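Local coordinates for protein alcohol dehydrogenase, zinc-containing (Streptococcus pneumoniae serotype 2, PDB 5YLN) that probably oxidises alcohols to aldehydes or ketones with NAD+ as a zinc-dependent dehydrogenase of the medium-chain type, at residues M5-A16 against G51-L62. Numbering follows the deposited sequence.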
ATOM      1  N   MET A   5      -3.384 -36.365  27.136  1.00 44.70           N
ATOM      2  CA  MET A   5      -2.117 -35.652  27.058  1.00 41.29           C
ATOM      3  C   MET A   5      -2.207 -34.373  27.884  1.00 41.76           C
ATOM      4  O   MET A   5      -3.291 -33.940  28.280  1.00 39.22           O
ATOM      5  CB  MET A   5      -1.750 -35.308  25.604  1.00 35.37           C
ATOM      6  CG  MET A   5      -2.639 -34.253  24.980  1.00 34.88           C
ATOM      7  SD  MET A   5      -2.170 -33.814  23.264  1.00 38.39           S
ATOM      8  CE  MET A   5      -3.277 -32.421  23.065  1.00 36.91           C
ATOM      9  N   LYS A   6      -1.047 -33.776  28.142  1.00 40.70           N
ATOM     10  CA  LYS A   6      -0.973 -32.452  28.750  1.00 39.66           C
ATOM     11  C   LYS A   6      -1.018 -31.390  27.666  1.00 39.09           C
ATOM     12  O   LYS A   6      -0.498 -31.589  26.560  1.00 39.91           O
ATOM     13  CB  LYS A   6       0.313 -32.259  29.559  1.00 37.14           C
ATOM     14  CG  LYS A   6       0.560 -33.259  30.710  1.00 36.95           C
ATOM     15  CD  LYS A   6      -0.586 -33.338  31.663  1.00 44.24           C
ATOM     16  CE  LYS A   6      -0.546 -32.237  32.705  1.00 44.32           C
ATOM     17  NZ  LYS A   6      -1.401 -32.585  33.869  1.00 52.81           N
ATOM     18  N   ALA A   7      -1.603 -30.242  28.014  1.00 35.00           N
ATOM     19  CA  ALA A   7      -1.800 -29.118  27.104  1.00 34.30           C
ATOM     20  C   ALA A   7      -2.001 -27.826  27.896  1.00 34.44           C
ATOM     21  O   ALA A   7      -2.467 -27.849  29.036  1.00 40.73           O
ATOM     22  CB  ALA A   7      -2.996 -29.369  26.190  1.00 35.86           C
ATOM     23  N   TYR A   8      -1.636 -26.697  27.280  1.00 33.83           N
ATOM     24  CA  TYR A   8      -1.854 -25.363  27.843  1.00 33.91           C
ATOM     25  C   TYR A   8      -3.058 -24.730  27.151  1.00 39.93           C
ATOM     26  O   TYR A   8      -2.989 -24.360  25.972  1.00 33.01           O
ATOM     27  CB  TYR A   8      -0.613 -24.481  27.697  1.00 37.19           C
ATOM     28  CG  TYR A   8      -0.565 -23.352  28.712  1.00 34.54           C
ATOM     29  CD1 TYR A   8      -0.695 -23.617  30.075  1.00 37.61           C
ATOM     30  CD2 TYR A   8      -0.396 -22.024  28.312  1.00 33.45           C
ATOM     31  CE1 TYR A   8      -0.664 -22.584  31.022  1.00 38.97           C
ATOM     32  CE2 TYR A   8      -0.347 -20.981  29.242  1.00 33.83           C
ATOM     33  CZ  TYR A   8      -0.484 -21.265  30.594  1.00 42.01           C
ATOM     34  OH  TYR A   8      -0.442 -20.239  31.512  1.00 40.52           O
ATOM     35  N   THR A   9      -4.150 -24.584  27.895  1.00 40.75           N
ATOM     36  CA  THR A   9      -5.443 -24.187  27.359  1.00 44.69           C
ATOM     37  C   THR A   9      -5.796 -22.774  27.808  1.00 41.28           C
ATOM     38  O   THR A   9      -5.573 -22.407  28.964  1.00 40.23           O
ATOM     39  CB  THR A   9      -6.550 -25.144  27.831  1.00 34.84           C
ATOM     40  OG1 THR A   9      -6.626 -25.099  29.262  1.00 35.61           O
ATOM     41  CG2 THR A   9      -6.290 -26.584  27.379  1.00 34.81           C
ATOM     42  N   TYR A  10      -6.361 -21.996  26.890  1.00 39.67           N
ATOM     43  CA  TYR A  10      -7.046 -20.762  27.239  1.00 34.91           C
ATOM     44  C   TYR A  10      -8.375 -21.085  27.922  1.00 36.99           C
ATOM     45  O   TYR A  10      -9.121 -21.960  27.468  1.00 39.06           O
ATOM     46  CB  TYR A  10      -7.284 -19.931  25.977  1.00 40.15           C
ATOM     47  CG  TYR A  10      -8.074 -18.660  26.207  1.00 34.82           C
ATOM     48  CD1 TYR A  10      -7.619 -17.688  27.088  1.00 43.53           C
ATOM     49  CD2 TYR A  10      -9.254 -18.416  25.519  1.00 33.63           C
ATOM     50  CE1 TYR A  10      -8.323 -16.515  27.296  1.00 39.27           C
ATOM     51  CE2 TYR A  10      -9.973 -17.239  25.722  1.00 41.03           C
ATOM     52  CZ  TYR A  10      -9.505 -16.297  26.621  1.00 38.06           C
ATOM     53  OH  TYR A  10     -10.202 -15.116  26.851  1.00 34.48           O
ATOM     54  N   VAL A  11      -8.677 -20.389  29.018  1.00 35.40           N
ATOM     55  CA  VAL A  11      -9.916 -20.603  29.771  1.00 37.75           C
ATOM     56  C   VAL A  11     -10.873 -19.419  29.639  1.00 36.30           C
ATOM     57  O   VAL A  11     -11.997 -19.560  29.150  1.00 43.07           O
ATOM     58  CB  VAL A  11      -9.637 -20.904  31.260  1.00 36.96           C
ATOM     59  CG1 VAL A  11     -10.930 -21.313  31.966  1.00 37.78           C
ATOM     60  CG2 VAL A  11      -8.577 -21.972  31.403  1.00 39.97           C
ATOM     61  N   LYS A  12     -10.434 -18.240  30.058  1.00 40.79           N
ATOM     62  CA  LYS A  12     -11.246 -17.031  30.093  1.00 43.88           C
ATOM     63  C   LYS A  12     -10.294 -15.855  30.258  1.00 39.19           C
ATOM     64  O   LYS A  12      -9.104 -16.050  30.510  1.00 40.17           O
ATOM     65  CB  LYS A  12     -12.280 -17.081  31.237  1.00 37.52           C
ATOM     66  CG  LYS A  12     -11.651 -16.898  32.615  1.00 44.42           C
ATOM     67  CD  LYS A  12     -12.435 -17.602  33.756  1.00 50.54           C
ATOM     68  CE  LYS A  12     -13.735 -16.904  34.116  1.00 51.21           C
ATOM     69  NZ  LYS A  12     -14.298 -17.370  35.449  1.00 55.42           N
ATOM     70  N   PRO A  13     -10.772 -14.624  30.103  1.00 41.43           N
ATOM     71  CA  PRO A  13      -9.821 -13.498  30.096  1.00 36.13           C
ATOM     72  C   PRO A  13      -9.024 -13.458  31.391  1.00 36.82           C
ATOM     73  O   PRO A  13      -9.580 -13.306  32.480  1.00 45.99           O
ATOM     74  CB  PRO A  13     -10.728 -12.273  29.916  1.00 36.35           C
ATOM     75  CG  PRO A  13     -11.855 -12.808  29.084  1.00 49.44           C
ATOM     76  CD  PRO A  13     -12.115 -14.180  29.670  1.00 43.58           C
ATOM     77  N   GLY A  14      -7.717 -13.651  31.265  1.00 40.75           N
ATOM     78  CA  GLY A  14      -6.827 -13.649  32.404  1.00 42.54           C
ATOM     79  C   GLY A  14      -6.436 -15.005  32.958  1.00 47.70           C
ATOM     80  O   GLY A  14      -5.749 -15.051  33.980  1.00 53.17           O
ATOM     81  N   LEU A  15      -6.844 -16.107  32.328  1.00 47.57           N
ATOM     82  CA  LEU A  15      -6.609 -17.443  32.873  1.00 40.47           C
ATOM     83  C   LEU A  15      -6.290 -18.428  31.757  1.00 42.78           C
ATOM     84  O   LEU A  15      -7.119 -18.666  30.874  1.00 42.31           O
ATOM     85  CB  LEU A  15      -7.819 -17.932  33.656  1.00 42.46           C
ATOM     86  CG  LEU A  15      -7.719 -19.304  34.320  1.00 43.11           C
ATOM     87  CD1 LEU A  15      -6.623 -19.325  35.380  1.00 41.23           C
ATOM     88  CD2 LEU A  15      -9.064 -19.687  34.930  1.00 38.86           C
ATOM     89  N   ALA A  16      -5.107 -19.020  31.818  1.00 35.99           N
ATOM     90  CA  ALA A  16      -4.777 -20.209  31.053  1.00 49.16           C
ATOM     91  C   ALA A  16      -4.267 -21.268  32.024  1.00 49.94           C
ATOM     92  O   ALA A  16      -3.765 -20.945  33.105  1.00 45.54           O
ATOM     93  CB  ALA A  16      -3.735 -19.915  29.970  1.00 47.09           C
ATOM     94  N   GLY A  51      -7.531 -11.736  26.777  1.00 41.23           N
ATOM     95  CA  GLY A  51      -8.882 -11.549  26.291  1.00 44.90           C
ATOM     96  C   GLY A  51      -9.012 -10.645  25.084  1.00 49.23           C
ATOM     97  O   GLY A  51     -10.135 -10.259  24.740  1.00 46.40           O
ATOM     98  N   ASP A  52      -7.906 -10.294  24.428  1.00 46.89           N
ATOM     99  CA  ASP A  52      -7.946  -9.404  23.271  1.00 45.29           C
ATOM    100  C   ASP A  52      -8.075 -10.153  21.948  1.00 44.85           C
ATOM    101  O   ASP A  52      -8.081  -9.511  20.889  1.00 44.37           O
ATOM    102  CB  ASP A  52      -6.695  -8.520  23.228  1.00 49.77           C
ATOM    103  CG  ASP A  52      -6.461  -7.767  24.538  1.00 53.24           C
ATOM    104  OD1 ASP A  52      -7.451  -7.396  25.198  1.00 57.98           O
ATOM    105  OD2 ASP A  52      -5.277  -7.548  24.900  1.00 52.97           O
ATOM    106  N   VAL A  53      -8.156 -11.483  21.973  1.00 38.04           N
ATOM    107  CA  VAL A  53      -8.491 -12.263  20.784  1.00 40.79           C
ATOM    108  C   VAL A  53      -9.733 -13.078  21.119  1.00 43.21           C
ATOM    109  O   VAL A  53      -9.637 -14.291  21.347  1.00 39.61           O
ATOM    110  CB  VAL A  53      -7.331 -13.170  20.349  1.00 36.87           C
ATOM    111  CG1 VAL A  53      -7.555 -13.672  18.941  1.00 38.46           C
ATOM    112  CG2 VAL A  53      -6.003 -12.429  20.466  1.00 35.00           C
ATOM    113  N   PRO A  54     -10.917 -12.462  21.169  1.00 42.70           N
ATOM    114  CA  PRO A  54     -12.094 -13.175  21.690  1.00 44.33           C
ATOM    115  C   PRO A  54     -12.682 -14.187  20.722  1.00 40.21           C
ATOM    116  O   PRO A  54     -13.602 -14.921  21.106  1.00 39.25           O
ATOM    117  CB  PRO A  54     -13.081 -12.046  22.010  1.00 41.36           C
ATOM    118  CG  PRO A  54     -12.607 -10.851  21.204  1.00 43.20           C
ATOM    119  CD  PRO A  54     -11.219 -11.097  20.706  1.00 41.00           C
ATOM    120  N   THR A  55     -12.174 -14.273  19.499  1.00 37.42           N
ATOM    121  CA  THR A  55     -12.547 -15.411  18.668  1.00 45.23           C
ATOM    122  C   THR A  55     -11.882 -16.714  19.116  1.00 41.87           C
ATOM    123  O   THR A  55     -12.132 -17.757  18.508  1.00 41.52           O
ATOM    124  CB  THR A  55     -12.199 -15.139  17.206  1.00 40.12           C
ATOM    125  OG1 THR A  55     -10.820 -14.776  17.113  1.00 41.45           O
ATOM    126  CG2 THR A  55     -13.059 -14.018  16.639  1.00 33.24           C
ATOM    127  N   CYS A  56     -11.038 -16.695  20.139  1.00 34.25           N
ATOM    128  CA  CYS A  56     -10.439 -17.923  20.645  1.00 37.86           C
ATOM    129  C   CYS A  56     -11.383 -18.525  21.676  1.00 39.60           C
ATOM    130  O   CYS A  56     -11.580 -17.960  22.756  1.00 37.38           O
ATOM    131  CB  CYS A  56      -9.070 -17.656  21.250  1.00 41.60           C
ATOM    132  SG  CYS A  56      -8.336 -19.145  21.854  1.00 39.84           S
ATOM    133  N   GLN A  57     -11.976 -19.659  21.334  1.00 40.27           N
ATOM    134  CA  GLN A  57     -12.941 -20.300  22.212  1.00 33.37           C
ATOM    135  C   GLN A  57     -12.276 -20.807  23.491  1.00 33.77           C
ATOM    136  O   GLN A  57     -11.122 -21.241  23.482  1.00 36.10           O
ATOM    137  CB  GLN A  57     -13.607 -21.454  21.467  1.00 33.39           C
ATOM    138  CG  GLN A  57     -14.365 -22.399  22.348  1.00 42.66           C
ATOM    139  CD  GLN A  57     -15.095 -23.430  21.549  1.00 42.48           C
ATOM    140  OE1 GLN A  57     -14.927 -23.523  20.337  1.00 44.61           O
ATOM    141  NE2 GLN A  57     -15.923 -24.206  22.217  1.00 34.96           N
ATOM    142  N   SER A  58     -13.020 -20.734  24.598  1.00 38.07           N
ATOM    143  CA  SER A  58     -12.586 -21.308  25.870  1.00 35.06           C
ATOM    144  C   SER A  58     -12.243 -22.792  25.734  1.00 41.21           C
ATOM    145  O   SER A  58     -12.962 -23.558  25.089  1.00 38.38           O
ATOM    146  CB  SER A  58     -13.682 -21.132  26.916  1.00 38.45           C
ATOM    147  OG  SER A  58     -13.275 -21.646  28.168  1.00 43.41           O
ATOM    148  N   GLY A  59     -11.139 -23.196  26.358  1.00 35.07           N
ATOM    149  CA  GLY A  59     -10.661 -24.558  26.268  1.00 35.09           C
ATOM    150  C   GLY A  59      -9.703 -24.831  25.122  1.00 37.29           C
ATOM    151  O   GLY A  59      -9.178 -25.946  25.024  1.00 38.20           O
ATOM    152  N   THR A  60      -9.448 -23.854  24.252  1.00 35.15           N
ATOM    153  CA  THR A  60      -8.575 -24.081  23.105  1.00 35.40           C
ATOM    154  C   THR A  60      -7.135 -24.267  23.555  1.00 37.58           C
ATOM    155  O   THR A  60      -6.649 -23.564  24.446  1.00 35.03           O
ATOM    156  CB  THR A  60      -8.649 -22.894  22.132  1.00 34.68           C
ATOM    157  OG1 THR A  60      -9.999 -22.676  21.713  1.00 37.58           O
ATOM    158  CG2 THR A  60      -7.801 -23.152  20.915  1.00 31.60           C
ATOM    159  N   ILE A  61      -6.431 -25.202  22.918  1.00 32.68           N
ATOM    160  CA  ILE A  61      -5.010 -25.318  23.211  1.00 41.84           C
ATOM    161  C   ILE A  61      -4.267 -24.196  22.496  1.00 42.23           C
ATOM    162  O   ILE A  61      -4.536 -23.887  21.326  1.00 57.46           O
ATOM    163  CB  ILE A  61      -4.478 -26.704  22.811  1.00 46.12           C
ATOM    164  CG1 ILE A  61      -5.369 -27.790  23.442  1.00 46.76           C
ATOM    165  CG2 ILE A  61      -3.022 -26.865  23.258  1.00 48.20           C
ATOM    166  CD1 ILE A  61      -4.943 -29.208  23.191  1.00 33.08           C
ATOM    167  N   LEU A  62      -3.369 -23.543  23.225  1.00 38.59           N
ATOM    168  CA  LEU A  62      -2.674 -22.357  22.756  1.00 31.15           C
ATOM    169  C   LEU A  62      -1.454 -22.714  21.915  1.00 39.01           C
ATOM    170  O   LEU A  62      -0.995 -23.859  21.873  1.00 34.15           O
ATOM    171  CB  LEU A  62      -2.265 -21.476  23.945  1.00 31.78           C
ATOM    172  CG  LEU A  62      -3.412 -20.689  24.583  1.00 35.71           C
ATOM    173  CD1 LEU A  62      -3.038 -20.191  25.954  1.00 35.23           C
ATOM    174  CD2 LEU A  62      -3.841 -19.529  23.712  1.00 31.53           C
TER
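Ser58 and Val11 meet through a short hydrogen bond, OG to the backbone O at 2.6 Å, with the hydroxyl in the carbonyl plane on a lone pair. A chi1 of -178°, with OG anti to the backbone N, sets this short arm against Val11 O, and serine suits the place because its OG can donate. Next to it, Gly59 N reaches Tyr10 O, also at 2.6 Å. Gly59 is the third residue of a type II turn from Gln57 to Thr60, where its positive phi suits glycine; within the turn, Thr60 OG1 and N approach Gln57 O from the same face of its plane. Tyr10 N returns a bond to Thr60 O, and Leu62 N gives Tyr8 O an almost straight one (2.9 Å, 171°). These last two flank Thr9 and Ile61 and make a single beta bridge there; with the Gly59 bond they lay the loop after helix 43-50, part of the GroES-like domain of zinc-containing alcohol dehydrogenases, against strand 4-12 of the N-terminal hairpin, whose other strand, 15-22, receives Thr9 OG1 at Ser17 O. Val11 and Lys12 both face Leu15, a classic beta bulge. The Tyr10 ring has Gln57 O at its edge, CE2 3.4 Å from Cys56 O, and Cys56 SG obliquely beside it. Its OH touches CA of Gly51, which follows the helix with positive phi in a Schellman motif and leaves room for Pro13 CB. Farther along, Met5 CE and Ile61 CD1 meet tip to tip at 3.6 Å, and Ala7 is small enough to admit Ile61 CD1 as well. Branched Leu62 touches Tyr8 CD2 and Ala16 CB with CD1 and Tyr10 CB with CD2, two residues before the zinc ligand His64.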